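Local atomic coordinates of putative HTH-type transcriptional regulator YwnA (Bacillus subtilis subsp. subtilis, PDB entry 1XD7), a protein that probably binds DNA through a winged helix-turn-helix domain and regulates transcription as a member of the Rrf2 family. Residues A50-S55 / Y77-K82. Numbering follows the deposited sequence.
Sequences ADILTS and YRAVQK
A small, purely apolar contact joins Ala50 and Ile52, in the turn between helix 37-49 and strand 53-54, to Ala79 near the end of helix 73-80. No hydrogen bond crosses it, and the two segments bury just 84 Å². Its centre is a methyl-to-methyl meeting: Ala50 aims its CB almost straight at the flank of the Ala79 CB, 3.3 Å away, a closeness to be read with caution at 2.3 Å resolution. Since both are alanines, the backbones can approach closely, with Ala50 CA 5.5 Å from Ala79 CA. The CA-CB bond of Ala79 heads instead for Ile52, whose CD1 touches Ala79 CB at 4.1 Å. Ile52 reaches it with CG1 anti to its own carbonyl carbon (chi1 -71°) and the chain then extended. The backbone turns here through a Schellman motif that closes helix 37-49, with Asp51 at positive phi as the C-prime residue and Ile52 N bonded back to Leu47 O, which leaves Ala50 and Ile52 facing one methyl. In this winged helix fold, helix 37-49 lies within the predicted helix-turn-helix, and strand 53-54 pairs antiparallel with strand 63-64 in the wing. Through Ala79 the junction touches helix 73-80, which follows the wing. On that helix Val80 packs on Ala11 of helix 7-19, while Tyr77, directed away from the turn, rests on Met118 and Leu122 of helix 98-122.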
loop_
_atom_site.group_PDB
_atom_site.type_symbol
_atom_site.label_atom_id
_atom_site.label_comp_id
_atom_site.label_asym_id
_atom_site.label_seq_id
_atom_site.Cartn_x
_atom_site.Cartn_y
_atom_site.Cartn_z
ATOM N N ALA A 50 4.271 -21.182 -6.006
ATOM C CA ALA A 50 3.944 -21.065 -4.591
ATOM C C ALA A 50 3.064 -22.253 -4.204
ATOM O O ALA A 50 2.413 -22.251 -3.162
ATOM C CB ALA A 50 3.207 -19.766 -4.339
ATOM N N ASP A 51 3.064 -23.270 -5.056
ATOM C CA ASP A 51 2.259 -24.468 -4.859
ATOM C C ASP A 51 0.828 -24.200 -4.438
ATOM O O ASP A 51 0.249 -24.945 -3.661
ATOM C CB ASP A 51 2.921 -25.419 -3.867
ATOM C CG ASP A 51 3.544 -26.616 -4.558
ATOM O OD1 ASP A 51 4.309 -26.403 -5.526
ATOM O OD2 ASP A 51 3.269 -27.765 -4.147
ATOM N N ILE A 52 0.259 -23.118 -4.946
ATOM C CA ILE A 52 -1.124 -22.814 -4.645
ATOM C C ILE A 52 -1.946 -23.548 -5.697
ATOM O O ILE A 52 -3.083 -23.961 -5.452
ATOM C CB ILE A 52 -1.418 -21.328 -4.763
ATOM C CG1 ILE A 52 -0.750 -20.582 -3.605
ATOM C CG2 ILE A 52 -2.919 -21.111 -4.779
ATOM C CD1 ILE A 52 -1.052 -19.108 -3.572
ATOM N N LEU A 53 -1.346 -23.714 -6.869
ATOM C CA LEU A 53 -1.997 -24.386 -7.960
ATOM C C LEU A 53 -1.171 -25.537 -8.413
ATOM O O LEU A 53 0.049 -25.424 -8.547
ATOM C CB LEU A 53 -2.177 -23.460 -9.144
ATOM C CG LEU A 53 -3.241 -22.392 -8.983
ATOM C CD1 LEU A 53 -3.189 -21.493 -10.197
ATOM C CD2 LEU A 53 -4.613 -23.034 -8.827
ATOM N N THR A 54 -1.850 -26.651 -8.646
ATOM C CA THR A 54 -1.206 -27.840 -9.145
ATOM C C THR A 54 -1.642 -27.861 -10.596
ATOM O O THR A 54 -2.667 -27.284 -10.948
ATOM C CB THR A 54 -1.705 -29.107 -8.443
ATOM O OG1 THR A 54 -0.944 -30.226 -8.904
ATOM C CG2 THR A 54 -3.177 -29.348 -8.744
ATOM N N SER A 55 -0.862 -28.509 -11.441
ATOM C CA SER A 55 -1.193 -28.574 -12.847
ATOM C C SER A 55 -1.085 -30.034 -13.235
ATOM O O SER A 55 -0.355 -30.785 -12.592
ATOM C CB SER A 55 -0.203 -27.734 -13.645
ATOM O OG SER A 55 -0.658 -27.533 -14.963
ATOM N N TYR A 77 -0.997 -13.097 -1.906
ATOM C CA TYR A 77 -0.173 -11.908 -2.017
ATOM C C TYR A 77 1.310 -12.209 -2.212
ATOM O O TYR A 77 1.899 -11.816 -3.211
ATOM C CB TYR A 77 -0.348 -11.057 -0.767
ATOM C CG TYR A 77 0.475 -9.786 -0.763
ATOM C CD1 TYR A 77 0.177 -8.731 -1.626
ATOM C CD2 TYR A 77 1.534 -9.625 0.133
ATOM C CE1 TYR A 77 0.913 -7.539 -1.591
ATOM C CE2 TYR A 77 2.278 -8.437 0.176
ATOM C CZ TYR A 77 1.961 -7.398 -0.684
ATOM O OH TYR A 77 2.677 -6.216 -0.619
ATOM N N ARG A 78 1.911 -12.896 -1.248
ATOM C CA ARG A 78 3.330 -13.226 -1.322
ATOM C C ARG A 78 3.697 -13.908 -2.623
ATOM O O ARG A 78 4.699 -13.564 -3.246
ATOM C CB ARG A 78 3.744 -14.121 -0.155
ATOM C CG ARG A 78 4.640 -13.433 0.873
ATOM C CD ARG A 78 5.314 -14.468 1.769
ATOM N NE ARG A 78 6.668 -14.850 1.348
ATOM C CZ ARG A 78 7.026 -15.227 0.119
ATOM N NH1 ARG A 78 6.138 -15.280 -0.864
ATOM N NH2 ARG A 78 8.286 -15.565 -0.126
ATOM N N ALA A 79 2.888 -14.876 -3.036
ATOM C CA ALA A 79 3.150 -15.597 -4.274
ATOM C C ALA A 79 3.268 -14.665 -5.473
ATOM O O ALA A 79 4.025 -14.945 -6.390
ATOM C CB ALA A 79 2.063 -16.624 -4.520
ATOM N N VAL A 80 2.532 -13.560 -5.472
ATOM C CA VAL A 80 2.587 -12.619 -6.590
ATOM C C VAL A 80 3.207 -11.289 -6.158
ATOM O O VAL A 80 3.181 -10.305 -6.898
ATOM C CB VAL A 80 1.176 -12.331 -7.154
ATOM C CG1 VAL A 80 0.566 -13.596 -7.761
ATOM C CG2 VAL A 80 0.292 -11.797 -6.048
ATOM N N GLN A 81 3.759 -11.285 -4.952
ATOM C CA GLN A 81 4.395 -10.115 -4.351
ATOM C C GLN A 81 5.671 -9.701 -5.082
ATOM O O GLN A 81 6.559 -10.525 -5.304
ATOM C CB GLN A 81 4.719 -10.426 -2.881
ATOM C CG GLN A 81 5.678 -9.472 -2.211
ATOM C CD GLN A 81 5.129 -8.069 -2.108
ATOM O OE1 GLN A 81 4.752 -7.455 -3.113
ATOM N NE2 GLN A 81 5.083 -7.545 -0.887
ATOM N N LYS A 82 5.759 -8.422 -5.447
ATOM C CA LYS A 82 6.931 -7.884 -6.142
ATOM C C LYS A 82 8.191 -7.968 -5.284
ATOM O O LYS A 82 8.739 -6.946 -4.862
ATOM C CB LYS A 82 6.679 -6.427 -6.537
ATOM C CG LYS A 82 5.696 -6.265 -7.692
ATOM C CD LYS A 82 5.249 -4.817 -7.868
ATOM C CE LYS A 82 6.423 -3.873 -8.062
ATOM N NZ LYS A 82 7.229 -4.230 -9.254
#